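Mannose-6-phosphate isomerase (Helicobacter pylori, PDB 2QH5) probably catalyses the GTP-dependent guanylylation of alpha-D-mannose 1-phosphate to GDP-mannose, this chain being its N-terminal nucleotidyltransferase domain. Local coordinates at residues A[153-158]-A[185-190]; A[94-99]-A[211-216]; A[61-66]-A[226-231]; A[119-124]-A[262-267]. All blocks are in the same frame, centred on the assembly; numbering follows the deposited sequence. Where two conformers were deposited one is given.

Interaction 1: residues A[153-158]-A[185-190]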
loop_
_atom_site.group_PDB
_atom_site.type_symbol
_atom_site.label_atom_id
_atom_site.label_comp_id
_atom_site.label_asym_id
_atom_site.label_seq_id
_atom_site.Cartn_x
_atom_site.Cartn_y
_atom_site.Cartn_z
ATOM N N GLY A 153 12.203 -4.408 -3.860
ATOM C CA GLY A 153 12.659 -3.052 -4.150
ATOM C C GLY A 153 13.775 -2.648 -3.203
ATOM O O GLY A 153 13.753 -2.974 -2.011
ATOM N N TYR A 154 14.762 -1.944 -3.740
ATOM C CA TYR A 154 15.917 -1.536 -2.955
ATOM C C TYR A 154 15.911 -0.034 -2.750
ATOM O O TYR A 154 15.891 0.736 -3.716
ATOM C CB TYR A 154 17.217 -1.972 -3.635
ATOM C CG TYR A 154 17.587 -3.422 -3.405
ATOM C CD1 TYR A 154 16.773 -4.460 -3.866
ATOM C CD2 TYR A 154 18.760 -3.758 -2.733
ATOM C CE1 TYR A 154 17.111 -5.786 -3.655
ATOM C CE2 TYR A 154 19.107 -5.080 -2.520
ATOM C CZ TYR A 154 18.279 -6.087 -2.981
ATOM O OH TYR A 154 18.627 -7.398 -2.768
ATOM N N ILE A 155 15.912 0.371 -1.484
ATOM C CA ILE A 155 16.035 1.781 -1.122
ATOM C C ILE A 155 17.468 2.075 -0.688
ATOM O O ILE A 155 17.967 1.472 0.266
ATOM C CB ILE A 155 15.092 2.168 0.043
ATOM C CG1 ILE A 155 13.655 1.734 -0.237
ATOM C CG2 ILE A 155 15.157 3.662 0.289
ATOM C CD1 ILE A 155 12.766 1.739 0.994
ATOM N N GLU A 156 18.133 2.991 -1.390
ATOM C CA GLU A 156 19.437 3.467 -0.937
ATOM C C GLU A 156 19.243 4.607 0.040
ATOM O O GLU A 156 18.741 5.666 -0.327
ATOM C CB GLU A 156 20.326 3.940 -2.089
ATOM C CG GLU A 156 21.728 4.335 -1.614
ATOM C CD GLU A 156 22.701 4.625 -2.744
ATOM O OE1 GLU A 156 23.761 5.223 -2.475
ATOM O OE2 GLU A 156 22.420 4.249 -3.898
ATOM N N SER A 157 19.628 4.380 1.287
ATOM C CA SER A 157 19.584 5.435 2.284
ATOM C C SER A 157 20.786 5.320 3.214
ATOM O O SER A 157 20.865 4.402 4.037
ATOM C CB SER A 157 18.272 5.409 3.067
ATOM O OG SER A 157 18.473 4.899 4.363
ATOM N N PRO A 158 21.749 6.250 3.067
ATOM C CA PRO A 158 22.927 6.218 3.930
ATOM C C PRO A 158 22.571 6.514 5.390
ATOM O O PRO A 158 23.068 5.836 6.291
ATOM C CB PRO A 158 23.820 7.325 3.348
ATOM C CG PRO A 158 22.876 8.251 2.623
ATOM C CD PRO A 158 21.797 7.363 2.094
ATOM N N TYR A 185 18.273 -0.851 2.067
ATOM C CA TYR A 185 17.132 -1.469 2.733
ATOM C C TYR A 185 16.173 -2.091 1.712
ATOM O O TYR A 185 16.071 -1.629 0.571
ATOM C CB TYR A 185 16.367 -0.433 3.564
ATOM C CG TYR A 185 17.137 0.248 4.681
ATOM C CD1 TYR A 185 16.897 -0.075 6.016
ATOM C CD2 TYR A 185 18.071 1.246 4.409
ATOM C CE1 TYR A 185 17.583 0.562 7.046
ATOM C CE2 TYR A 185 18.767 1.880 5.430
ATOM C CZ TYR A 185 18.517 1.537 6.743
ATOM O OH TYR A 185 19.209 2.174 7.748
ATOM N N PHE A 186 15.477 -3.147 2.127
ATOM C CA PHE A 186 14.360 -3.681 1.351
ATOM C C PHE A 186 13.185 -2.733 1.490
ATOM O O PHE A 186 12.855 -2.297 2.595
ATOM C CB PHE A 186 13.922 -5.057 1.868
ATOM C CG PHE A 186 14.800 -6.198 1.426
ATOM C CD1 PHE A 186 15.242 -6.291 0.108
ATOM C CD2 PHE A 186 15.152 -7.202 2.326
ATOM C CE1 PHE A 186 16.040 -7.355 -0.302
ATOM C CE2 PHE A 186 15.949 -8.266 1.927
ATOM C CZ PHE A 186 16.392 -8.346 0.608
ATOM N N ASN A 187 12.554 -2.409 0.371
ATOM C CA ASN A 187 11.290 -1.697 0.422
ATOM C C ASN A 187 10.190 -2.606 0.971
ATOM O O ASN A 187 9.977 -3.713 0.474
ATOM C CB ASN A 187 10.909 -1.157 -0.955
ATOM C CG ASN A 187 9.556 -0.487 -0.955
ATOM O OD1 ASN A 187 9.130 0.087 0.055
ATOM N ND2 ASN A 187 8.859 -0.569 -2.081
ATOM N N SER A 188 9.498 -2.131 2.000
ATOM C CA SER A 188 8.479 -2.927 2.665
ATOM C C SER A 188 7.244 -3.076 1.794
ATOM O O SER A 188 6.485 -4.030 1.942
ATOM C CB SER A 188 8.085 -2.293 3.994
ATOM O OG SER A 188 7.292 -1.142 3.780
ATOM N N GLY A 189 7.047 -2.132 0.882
ATOM C CA GLY A 189 5.844 -2.106 0.063
ATOM C C GLY A 189 4.735 -1.311 0.722
ATOM O O GLY A 189 3.726 -1.039 0.088
ATOM N N MET A 190 4.921 -0.950 1.994
ATOM C CA MET A 190 4.018 -0.034 2.712
ATOM C C MET A 190 4.340 1.415 2.354
ATOM O O MET A 190 5.460 1.706 1.937
ATOM C CB MET A 190 4.169 -0.189 4.222
ATOM C CG MET A 190 4.059 -1.602 4.757
ATOM S SD MET A 190 4.178 -1.596 6.552
ATOM C CE MET A 190 3.275 -0.089 6.947
HETATM O O HOH W 1 9.707 -3.853 -2.706
#

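Interaction 2: residues A[94-99]-A[211-216]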
loop_
_atom_site.group_PDB
_atom_site.type_symbol
_atom_site.label_atom_id
_atom_site.label_comp_id
_atom_site.label_asym_id
_atom_site.label_seq_id
_atom_site.Cartn_x
_atom_site.Cartn_y
_atom_site.Cartn_z
ATOM N N ILE A 94 -3.671 2.197 -5.864
ATOM C CA ILE A 94 -3.386 3.333 -4.994
ATOM C C ILE A 94 -3.972 4.633 -5.542
ATOM O O ILE A 94 -4.653 5.352 -4.806
ATOM C CB ILE A 94 -1.882 3.466 -4.671
ATOM C CG1 ILE A 94 -1.395 2.206 -3.944
ATOM C CG2 ILE A 94 -1.625 4.666 -3.778
ATOM C CD1 ILE A 94 0.108 2.043 -3.925
ATOM N N ALA A 95 -3.744 4.918 -6.824
ATOM C CA ALA A 95 -4.323 6.115 -7.452
ATOM C C ALA A 95 -5.842 6.160 -7.364
ATOM O O ALA A 95 -6.416 7.228 -7.127
ATOM C CB ALA A 95 -3.883 6.240 -8.885
ATOM N N LEU A 96 -6.486 5.006 -7.538
ATOM C CA LEU A 96 -7.944 4.903 -7.425
ATOM C C LEU A 96 -8.407 5.215 -6.008
ATOM O O LEU A 96 -9.308 6.037 -5.816
ATOM C CB LEU A 96 -8.459 3.538 -7.930
ATOM C CG LEU A 96 -8.371 3.311 -9.464
ATOM C CD1 LEU A 96 -8.547 1.851 -9.886
ATOM C CD2 LEU A 96 -9.331 4.203 -10.258
ATOM N N SER A 97 -7.764 4.588 -5.024
ATOM C CA SER A 97 -8.003 4.843 -3.586
ATOM C C SER A 97 -7.841 6.303 -3.173
ATOM O O SER A 97 -8.610 6.813 -2.354
ATOM C CB SER A 97 -7.049 4.007 -2.739
ATOM O OG SER A 97 -7.064 2.652 -3.148
ATOM N N ALA A 98 -6.828 6.961 -3.732
ATOM C CA ALA A 98 -6.593 8.381 -3.503
ATOM C C ALA A 98 -7.696 9.242 -4.125
ATOM O O ALA A 98 -8.104 10.242 -3.541
ATOM C CB ALA A 98 -5.235 8.778 -4.049
ATOM N N LEU A 99 -8.188 8.842 -5.298
ATOM C CA LEU A 99 -9.291 9.543 -5.954
ATOM C C LEU A 99 -10.615 9.343 -5.207
ATOM O O LEU A 99 -11.506 10.179 -5.298
ATOM C CB LEU A 99 -9.438 9.122 -7.423
ATOM C CG LEU A 99 -8.320 9.433 -8.440
ATOM C CD1 LEU A 99 -8.576 8.668 -9.710
ATOM C CD2 LEU A 99 -8.118 10.926 -8.755
ATOM N N LYS A 211 -4.193 9.798 -15.673
ATOM C CA LYS A 211 -5.228 10.027 -16.685
ATOM C C LYS A 211 -6.158 8.825 -16.803
ATOM O O LYS A 211 -7.377 8.964 -16.702
ATOM C CB LYS A 211 -4.573 10.302 -18.045
ATOM C CG LYS A 211 -5.410 11.112 -19.017
ATOM C CD LYS A 211 -5.444 12.590 -18.626
ATOM C CE LYS A 211 -6.512 13.345 -19.408
ATOM N NZ LYS A 211 -6.821 14.656 -18.782
ATOM N N GLY A 212 -5.565 7.648 -17.000
ATOM C CA GLY A 212 -6.305 6.393 -17.111
ATOM C C GLY A 212 -7.127 6.048 -15.884
ATOM O O GLY A 212 -8.241 5.527 -16.002
ATOM N N CYS A 213 -6.581 6.331 -14.704
ATOM C CA CYS A 213 -7.319 6.138 -13.457
ATOM C C CYS A 213 -8.461 7.143 -13.300
ATOM O O CYS A 213 -9.510 6.797 -12.772
ATOM C CB CYS A 213 -6.382 6.210 -12.251
ATOM S SG CYS A 213 -5.516 4.683 -11.928
ATOM N N GLU A 214 -8.248 8.373 -13.765
ATOM C CA GLU A 214 -9.260 9.433 -13.700
ATOM C C GLU A 214 -10.516 9.109 -14.510
ATOM O O GLU A 214 -11.631 9.387 -14.065
ATOM C CB GLU A 214 -8.679 10.778 -14.157
ATOM C CG GLU A 214 -7.893 11.543 -13.082
ATOM C CD GLU A 214 -7.127 12.748 -13.638
ATOM O OE1 GLU A 214 -6.739 12.727 -14.833
ATOM O OE2 GLU A 214 -6.913 13.719 -12.874
ATOM N N ARG A 215 -10.335 8.525 -15.693
ATOM C CA ARG A 215 -11.472 8.120 -16.521
ATOM C C ARG A 215 -12.086 6.794 -16.070
ATOM O O ARG A 215 -13.277 6.575 -16.254
ATOM C CB ARG A 215 -11.107 8.066 -18.012
ATOM C CG ARG A 215 -9.851 7.269 -18.334
ATOM C CD ARG A 215 -9.787 6.863 -19.804
ATOM N NE ARG A 215 -10.503 5.609 -20.040
ATOM C CZ ARG A 215 -11.714 5.519 -20.590
ATOM N NH1 ARG A 215 -12.361 6.613 -20.980
ATOM N NH2 ARG A 215 -12.277 4.327 -20.753
ATOM N N ALA A 216 -11.274 5.912 -15.493
ATOM C CA ALA A 216 -11.780 4.654 -14.952
ATOM C C ALA A 216 -12.684 4.950 -13.758
ATOM O O ALA A 216 -13.777 4.404 -13.646
ATOM C CB ALA A 216 -10.639 3.741 -14.552
#

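Interaction 3: residues A[61-66]-A[226-231]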
loop_
_atom_site.group_PDB
_atom_site.type_symbol
_atom_site.label_atom_id
_atom_site.label_comp_id
_atom_site.label_asym_id
_atom_site.label_seq_id
_atom_site.Cartn_x
_atom_site.Cartn_y
_atom_site.Cartn_z
ATOM N N LYS A 61 -14.087 -11.583 -6.541
ATOM C CA LYS A 61 -14.235 -13.004 -6.208
ATOM C C LYS A 61 -14.138 -13.241 -4.705
ATOM O O LYS A 61 -14.840 -14.100 -4.167
ATOM C CB LYS A 61 -13.161 -13.860 -6.881
ATOM C CG LYS A 61 -13.219 -13.945 -8.390
ATOM C CD LYS A 61 -12.012 -14.728 -8.902
ATOM C CE LYS A 61 -11.654 -14.394 -10.354
ATOM N NZ LYS A 61 -12.338 -15.277 -11.349
ATOM N N HIS A 62 -13.262 -12.487 -4.036
ATOM C CA HIS A 62 -12.945 -12.750 -2.630
ATOM C C HIS A 62 -13.637 -11.818 -1.653
ATOM O O HIS A 62 -13.380 -11.894 -0.455
ATOM C CB HIS A 62 -11.429 -12.744 -2.387
ATOM C CG HIS A 62 -10.643 -13.380 -3.487
ATOM N ND1 HIS A 62 -9.690 -12.696 -4.212
ATOM C CD2 HIS A 62 -10.684 -14.630 -4.008
ATOM C CE1 HIS A 62 -9.173 -13.499 -5.125
ATOM N NE2 HIS A 62 -9.759 -14.678 -5.023
ATOM N N TYR A 63 -14.518 -10.950 -2.154
ATOM C CA TYR A 63 -15.198 -9.977 -1.294
ATOM C C TYR A 63 -15.757 -10.641 -0.037
ATOM O O TYR A 63 -15.402 -10.263 1.083
ATOM C CB TYR A 63 -16.309 -9.222 -2.046
ATOM C CG TYR A 63 -17.181 -8.396 -1.118
ATOM C CD1 TYR A 63 -18.484 -8.780 -0.814
ATOM C CD2 TYR A 63 -16.688 -7.245 -0.514
ATOM C CE1 TYR A 63 -19.272 -8.028 0.061
ATOM C CE2 TYR A 63 -17.464 -6.493 0.351
ATOM C CZ TYR A 63 -18.751 -6.883 0.633
ATOM O OH TYR A 63 -19.508 -6.122 1.492
ATOM N N PHE A 64 -16.606 -11.648 -0.230
ATOM C CA PHE A 64 -17.308 -12.294 0.879
ATOM C C PHE A 64 -16.395 -13.114 1.783
ATOM O O PHE A 64 -16.668 -13.263 2.977
ATOM C CB PHE A 64 -18.481 -13.125 0.358
ATOM C CG PHE A 64 -19.537 -12.299 -0.325
ATOM C CD1 PHE A 64 -20.574 -11.716 0.415
ATOM C CD2 PHE A 64 -19.478 -12.081 -1.700
ATOM C CE1 PHE A 64 -21.539 -10.937 -0.214
ATOM C CE2 PHE A 64 -20.433 -11.306 -2.352
ATOM C CZ PHE A 64 -21.472 -10.726 -1.601
ATOM N N LEU A 65 -15.309 -13.629 1.209
ATOM C CA LEU A 65 -14.236 -14.240 1.988
ATOM C C LEU A 65 -13.576 -13.208 2.927
ATOM O O LEU A 65 -13.424 -13.452 4.131
ATOM C CB LEU A 65 -13.205 -14.880 1.045
ATOM C CG LEU A 65 -12.012 -15.642 1.629
ATOM C CD1 LEU A 65 -12.469 -16.644 2.670
ATOM C CD2 LEU A 65 -11.248 -16.338 0.517
ATOM N N ALA A 66 -13.209 -12.055 2.367
ATOM C CA ALA A 66 -12.610 -10.965 3.122
ATOM C C ALA A 66 -13.543 -10.454 4.225
ATOM O O ALA A 66 -13.137 -10.316 5.382
ATOM C CB ALA A 66 -12.239 -9.836 2.180
ATOM N N PHE A 226 -25.694 -5.963 0.256
ATOM C CA PHE A 226 -24.615 -6.651 0.979
ATOM C C PHE A 226 -24.382 -5.914 2.291
ATOM O O PHE A 226 -23.413 -6.185 3.003
ATOM C CB PHE A 226 -23.292 -6.707 0.200
ATOM C CG PHE A 226 -23.398 -7.301 -1.174
ATOM C CD1 PHE A 226 -24.191 -8.416 -1.415
ATOM C CD2 PHE A 226 -22.666 -6.762 -2.223
ATOM C CE1 PHE A 226 -24.273 -8.965 -2.692
ATOM C CE2 PHE A 226 -22.735 -7.308 -3.502
ATOM C CZ PHE A 226 -23.541 -8.410 -3.737
ATOM N N GLU A 227 -25.288 -4.983 2.589
ATOM C CA GLU A 227 -25.207 -4.053 3.727
ATOM C C GLU A 227 -24.070 -3.023 3.682
ATOM O O GLU A 227 -24.330 -1.825 3.809
ATOM C CB GLU A 227 -25.283 -4.783 5.081
ATOM C CG GLU A 227 -26.577 -5.583 5.290
ATOM C CD GLU A 227 -27.857 -4.750 5.133
ATOM O OE1 GLU A 227 -27.782 -3.519 4.909
ATOM O OE2 GLU A 227 -28.954 -5.341 5.237
ATOM N N LYS A 228 -22.830 -3.480 3.500
ATOM C CA LYS A 228 -21.695 -2.586 3.272
ATOM C C LYS A 228 -21.820 -1.839 1.945
ATOM O O LYS A 228 -22.245 -2.413 0.935
ATOM C CB LYS A 228 -20.381 -3.368 3.252
ATOM C CG LYS A 228 -19.861 -3.800 4.602
ATOM C CD LYS A 228 -19.154 -2.673 5.331
ATOM C CE LYS A 228 -18.686 -3.146 6.686
ATOM N NZ LYS A 228 -18.982 -2.139 7.740
ATOM N N LYS A 229 -21.450 -0.559 1.960
ATOM C CA LYS A 229 -21.242 0.194 0.734
ATOM C C LYS A 229 -19.978 -0.337 0.080
ATOM O O LYS A 229 -18.950 -0.482 0.728
ATOM C CB LYS A 229 -21.102 1.691 1.006
ATOM C CG LYS A 229 -20.692 2.526 -0.216
ATOM C CD LYS A 229 -20.405 3.977 0.174
ATOM C CE LYS A 229 -19.990 4.818 -1.026
ATOM N NZ LYS A 229 -19.374 6.128 -0.643
ATOM N N ILE A 230 -20.094 -0.644 -1.203
ATOM C CA ILE A 230 -19.030 -1.205 -1.999
ATOM C C ILE A 230 -18.872 -0.253 -3.160
ATOM O O ILE A 230 -19.768 0.536 -3.442
ATOM C CB ILE A 230 -19.417 -2.658 -2.464
ATOM C CG1 ILE A 230 -18.663 -3.691 -1.640
ATOM C CG2 ILE A 230 -19.162 -2.914 -3.957
ATOM C CD1 ILE A 230 -18.793 -3.479 -0.157
ATOM N N ALA A 231 -17.716 -0.279 -3.792
ATOM C CA ALA A 231 -17.544 0.356 -5.078
ATOM C C ALA A 231 -16.793 -0.661 -5.915
ATOM O O ALA A 231 -15.904 -1.325 -5.387
ATOM C CB ALA A 231 -16.742 1.621 -4.938
#

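Interaction 4: residues A[119-124]-A[262-267]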
loop_
_atom_site.group_PDB
_atom_site.type_symbol
_atom_site.label_atom_id
_atom_site.label_comp_id
_atom_site.label_asym_id
_atom_site.label_seq_id
_atom_site.Cartn_x
_atom_site.Cartn_y
_atom_site.Cartn_z
ATOM N N LEU A 119 4.463 -4.970 17.545
ATOM C CA LEU A 119 3.412 -4.016 17.217
ATOM C C LEU A 119 3.702 -2.614 17.753
ATOM O O LEU A 119 3.137 -1.630 17.272
ATOM C CB LEU A 119 2.060 -4.532 17.720
ATOM C CG LEU A 119 0.793 -3.895 17.136
ATOM C CD1 LEU A 119 -0.187 -4.958 16.647
ATOM C CD2 LEU A 119 0.139 -2.943 18.140
ATOM N N GLN A 120 4.580 -2.523 18.747
ATOM C CA GLN A 120 4.948 -1.223 19.312
ATOM C C GLN A 120 5.939 -0.496 18.404
ATOM O O GLN A 120 5.827 0.713 18.192
ATOM C CB GLN A 120 5.504 -1.368 20.736
ATOM C CG GLN A 120 5.520 -0.058 21.531
ATOM C CD GLN A 120 4.203 0.705 21.435
ATOM O OE1 GLN A 120 3.151 0.207 21.839
ATOM N NE2 GLN A 120 4.260 1.920 20.894
ATOM N N ALA A 121 6.895 -1.250 17.866
ATOM C CA ALA A 121 7.849 -0.734 16.891
ATOM C C ALA A 121 7.154 -0.352 15.579
ATOM O O ALA A 121 7.607 0.557 14.866
ATOM C CB ALA A 121 8.940 -1.758 16.635
ATOM N N TYR A 122 6.061 -1.057 15.273
ATOM C CA TYR A 122 5.215 -0.744 14.123
ATOM C C TYR A 122 4.507 0.584 14.323
ATOM O O TYR A 122 4.508 1.433 13.437
ATOM C CB TYR A 122 4.171 -1.840 13.893
ATOM C CG TYR A 122 3.307 -1.589 12.675
ATOM C CD1 TYR A 122 3.767 -1.908 11.402
ATOM C CD2 TYR A 122 2.037 -1.016 12.792
ATOM C CE1 TYR A 122 2.998 -1.671 10.282
ATOM C CE2 TYR A 122 1.257 -0.773 11.671
ATOM C CZ TYR A 122 1.746 -1.105 10.419
ATOM O OH TYR A 122 0.992 -0.883 9.289
ATOM N N GLU A 123 3.905 0.745 15.495
ATOM C CA GLU A 123 3.100 1.915 15.826
ATOM C C GLU A 123 3.931 3.197 15.848
ATOM O O GLU A 123 3.434 4.272 15.494
ATOM C CB GLU A 123 2.449 1.688 17.186
ATOM C CG GLU A 123 1.182 2.466 17.441
ATOM C CD GLU A 123 0.234 1.719 18.372
ATOM O OE1 GLU A 123 0.388 0.483 18.511
ATOM O OE2 GLU A 123 -0.667 2.363 18.954
ATOM N N ASN A 124 5.191 3.062 16.273
ATOM C CA ASN A 124 6.156 4.169 16.327
ATOM C C ASN A 124 6.524 4.665 14.932
ATOM O O ASN A 124 6.461 5.871 14.656
ATOM C CB ASN A 124 7.437 3.746 17.067
ATOM C CG ASN A 124 7.214 3.489 18.555
ATOM O OD1 ASN A 124 6.397 4.146 19.205
ATOM N ND2 ASN A 124 7.957 2.530 19.102
ATOM N N LEU A 262 11.778 -0.094 9.498
ATOM C CA LEU A 262 10.885 -1.070 10.115
ATOM C C LEU A 262 11.676 -2.168 10.815
ATOM O O LEU A 262 12.198 -3.089 10.175
ATOM C CB LEU A 262 9.912 -1.675 9.095
ATOM C CG LEU A 262 8.503 -1.076 9.026
ATOM C CD1 LEU A 262 7.713 -1.700 7.890
ATOM C CD2 LEU A 262 7.759 -1.256 10.343
ATOM N N ASN A 263 11.773 -2.046 12.135
ATOM C CA ASN A 263 12.424 -3.049 12.964
ATOM C C ASN A 263 11.359 -3.704 13.830
ATOM O O ASN A 263 11.257 -3.425 15.028
ATOM C CB ASN A 263 13.508 -2.403 13.833
ATOM C CG ASN A 263 14.192 -1.232 13.144
ATOM O OD1 ASN A 263 14.582 -1.321 11.980
ATOM N ND2 ASN A 263 14.338 -0.124 13.866
ATOM N N ALA A 264 10.554 -4.565 13.212
ATOM C CA ALA A 264 9.380 -5.121 13.878
ATOM C C ALA A 264 9.132 -6.602 13.565
ATOM O O ALA A 264 8.024 -7.102 13.774
ATOM C CB ALA A 264 8.146 -4.283 13.542
ATOM N N LYS A 265 10.175 -7.288 13.092
ATOM C CA LYS A 265 10.090 -8.676 12.600
ATOM C C LYS A 265 9.142 -8.808 11.406
ATOM O O LYS A 265 8.199 -9.607 11.417
ATOM C CB LYS A 265 9.736 -9.671 13.714
ATOM C CG LYS A 265 10.940 -10.237 14.442
ATOM C CD LYS A 265 10.551 -11.438 15.285
ATOM C CE LYS A 265 11.777 -12.153 15.826
ATOM N NZ LYS A 265 11.400 -13.391 16.562
ATOM N N TRP A 266 9.419 -8.009 10.381
ATOM C CA TRP A 266 8.623 -7.963 9.163
ATOM C C TRP A 266 8.867 -9.191 8.283
ATOM O O TRP A 266 10.014 -9.528 7.970
ATOM C CB TRP A 266 8.959 -6.677 8.404
ATOM C CG TRP A 266 8.293 -6.520 7.068
ATOM C CD1 TRP A 266 7.076 -5.950 6.821
ATOM C CD2 TRP A 266 8.824 -6.904 5.790
ATOM N NE1 TRP A 266 6.812 -5.967 5.472
ATOM C CE2 TRP A 266 7.868 -6.547 4.817
ATOM C CE3 TRP A 266 10.011 -7.521 5.377
ATOM C CZ2 TRP A 266 8.061 -6.788 3.455
ATOM C CZ3 TRP A 266 10.201 -7.760 4.025
ATOM C CH2 TRP A 266 9.231 -7.393 3.081
ATOM N N SER A 267 7.781 -9.855 7.893
ATOM C CA SER A 267 7.865 -11.031 7.029
ATOM C C SER A 267 7.032 -10.884 5.753
ATOM O O SER A 267 6.035 -10.156 5.726
ATOM C CB SER A 267 7.456 -12.297 7.788
ATOM O OG SER A 267 8.465 -12.693 8.698
#

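Interaction 1: residues A[153-158]-A[185-190]
Y154 and F186 meet as an edge-to-face aromatic pair: the two side chains run side by side, and F186 turns its edge to a face of the tyrosine ring, with the planes at 79° and the centroids 5.4 Å apart. The approach is closest where F186 CE1 comes 3.6 Å from Y154 OH. The hydroxyl itself makes a weak hydrogen bond to N149 O. Beneath these rings lies an antiparallel pairing of strand 153-156 with the long strand 184-194, part of the mixed sheet of this GT-A-type nucleotidyltransferase domain. I155 and Y185 form a hydrogen-bonded pair, I155 N to Y185 O at 2.9 Å and Y185 N to I155 O at 3.0 Å. Two residues away on each strand, N187 N reaches G153 O at 2.7 Å, and a water joins G153 N to N187 O. An apolar contact is made by I155, whose CD1 lies 3.8 Å from N187 CA. At the edge of the Y185 ring the neighbour is instead a carbonyl oxygen, S157 O, which sits in the ring plane 3.6 Å from Y185 CE2. N187 OD1 also accepts from G189 N, an Asx turn where the chain bends.

Interaction 2: residues A[94-99]-A[211-216]
C213 lays its sulfur over the helix 90-99, where SG is 3.8 Å from A95 CB and 4.0 Å from L96 CG. With chi1 at -82° the sulfur lies beside its own backbone N, on the side where A95 CB and L96 CG are met, and CB faces the two leucines further along. CB lies 4.1 Å from L96 CD2 and 4.2 Å from L99 CD1, and the same two methyls close over the backbone carbonyl, C213 O being 3.6 Å from L96 CD2 and 3.7 Å from L99 CD1. One small residue thus fits among three side chains spaced along one side of the neighbouring helix. The two helical segments cross at -53°, with their axes 9.6 Å apart, a separation consistent with the small A95 and C213 at the crossing. In the Rossmann-like alpha/beta core of this nucleotidyltransferase domain, helix 90-99 lies against the central sheet, where S97 packs on L55 and V57 of strand 53-59 and I94 on V109 of strand 106-111. Helix 207-216 packs beside it, and L233 of strand 230-233 touches both L96 and A216. Toward the edge of the contact, where L99 and E214 are partly exposed, L99 CD2 approaches the aliphatic CG of E214 at 4.4 Å, a looser meeting of methyl and methylene groups.

Interaction 3: residues A[61-66]-A[226-231]
F64 points the edge of its ring at a face of F226, the planes standing almost perpendicular at 88° with centroids 4.9 Å apart. The rim atom that enters is CZ, 3.5 Å from F226 CE1 and offset from the middle of the ring. Y63 completes an aromatic cluster: its ring meets F226 obliquely, the planes at 41°, and Y63 CD1 lies over the centre of one face of the F64 ring. A first torsion that sets CG opposite the backbone N (chi1 170°) carries the Y63 ring to I230 and K228, while F64, with CG beside its backbone N, turns to F226. Y63 and I230 approach from opposite directions, I230 CD1 lying 3.3 Å from Y63 CE2 and 3.2 Å from Y63 OH, a tight fit. K228 crosses the tyrosine at about a right angle and rests its CB 3.4 Å from the hydroxyl. F81 of strand 78-84 meets the Y63 ring edge-to-face. The contact joins the helix after strand 53-59 to the chain leading into strand 230-233, which pairs with 78-84 in the central sheet of the GT-A-type domain. Chemically the interface is apolar and aromatic. Y63 OH is buried in it with no hydrogen-bonding partner in the model, so burying this hydroxyl probably carries an energetic cost that the ring contacts must repay.

Interaction 4: residues A[119-124]-A[262-267]
A121 and Y122, in the first turn of helix 119-134, pack against L262 and A264 in the loop that follows strand 257-261 of the GT-A-type nucleotidyltransferase fold. A121 is the residue most buried by the contact. It directs its methyl at the loop, where A121 CB stands 4.1 Å from A264 CB; with CA atoms only 5.5 Å apart, this is where helix and loop come nearest, and two small side chains allow it. The loop is tied to the chain just before the helix by a backbone hydrogen bond between A264 and D118, whose carboxylate in turn accepts from A121 N. The next helix residue, Y122, has CG anti to its backbone N (chi1 -178°), which carries the ring along the flank of the loop, side by side with L262 and pointing the same way. Y122 CD1 is 4.2 Å from L262 CD2. The polar end of the tyrosine is engaged elsewhere, its hydroxyl hydrogen-bonded to N47 of helix 39-48, which fixes the far end of the ring. L262 also packs on F141 and V143 of strand 138-144, so the loop joins this helix to the sheet. Back at the alanines, the closest touch involves a main-chain oxygen: N263 O lies 3.3 Å from A121 CB.

Overall arrangement
All four contacts belong to one nucleotidyltransferase domain, and only interactions 1 and 4 touch. Their centres are 15 Å apart, and the join lies where strand 184-194 turns its corner: M190 CE packs 3.4 Å from Y122 OH, and M190 SD lies 3.8 Å from L262 CD1. Interactions 1 and 3 both reach the large mixed sheet, yet on opposite sides of the chain's centre, about 33 Å between centres. Interactions 2 and 4 are likewise on opposite sides, about 30 Å between centres. Residues 13-25, which cover most of the glycine-rich loop that in relatives binds the nucleotide, are not modelled, so these contacts cannot be placed precisely against the probable GTP site.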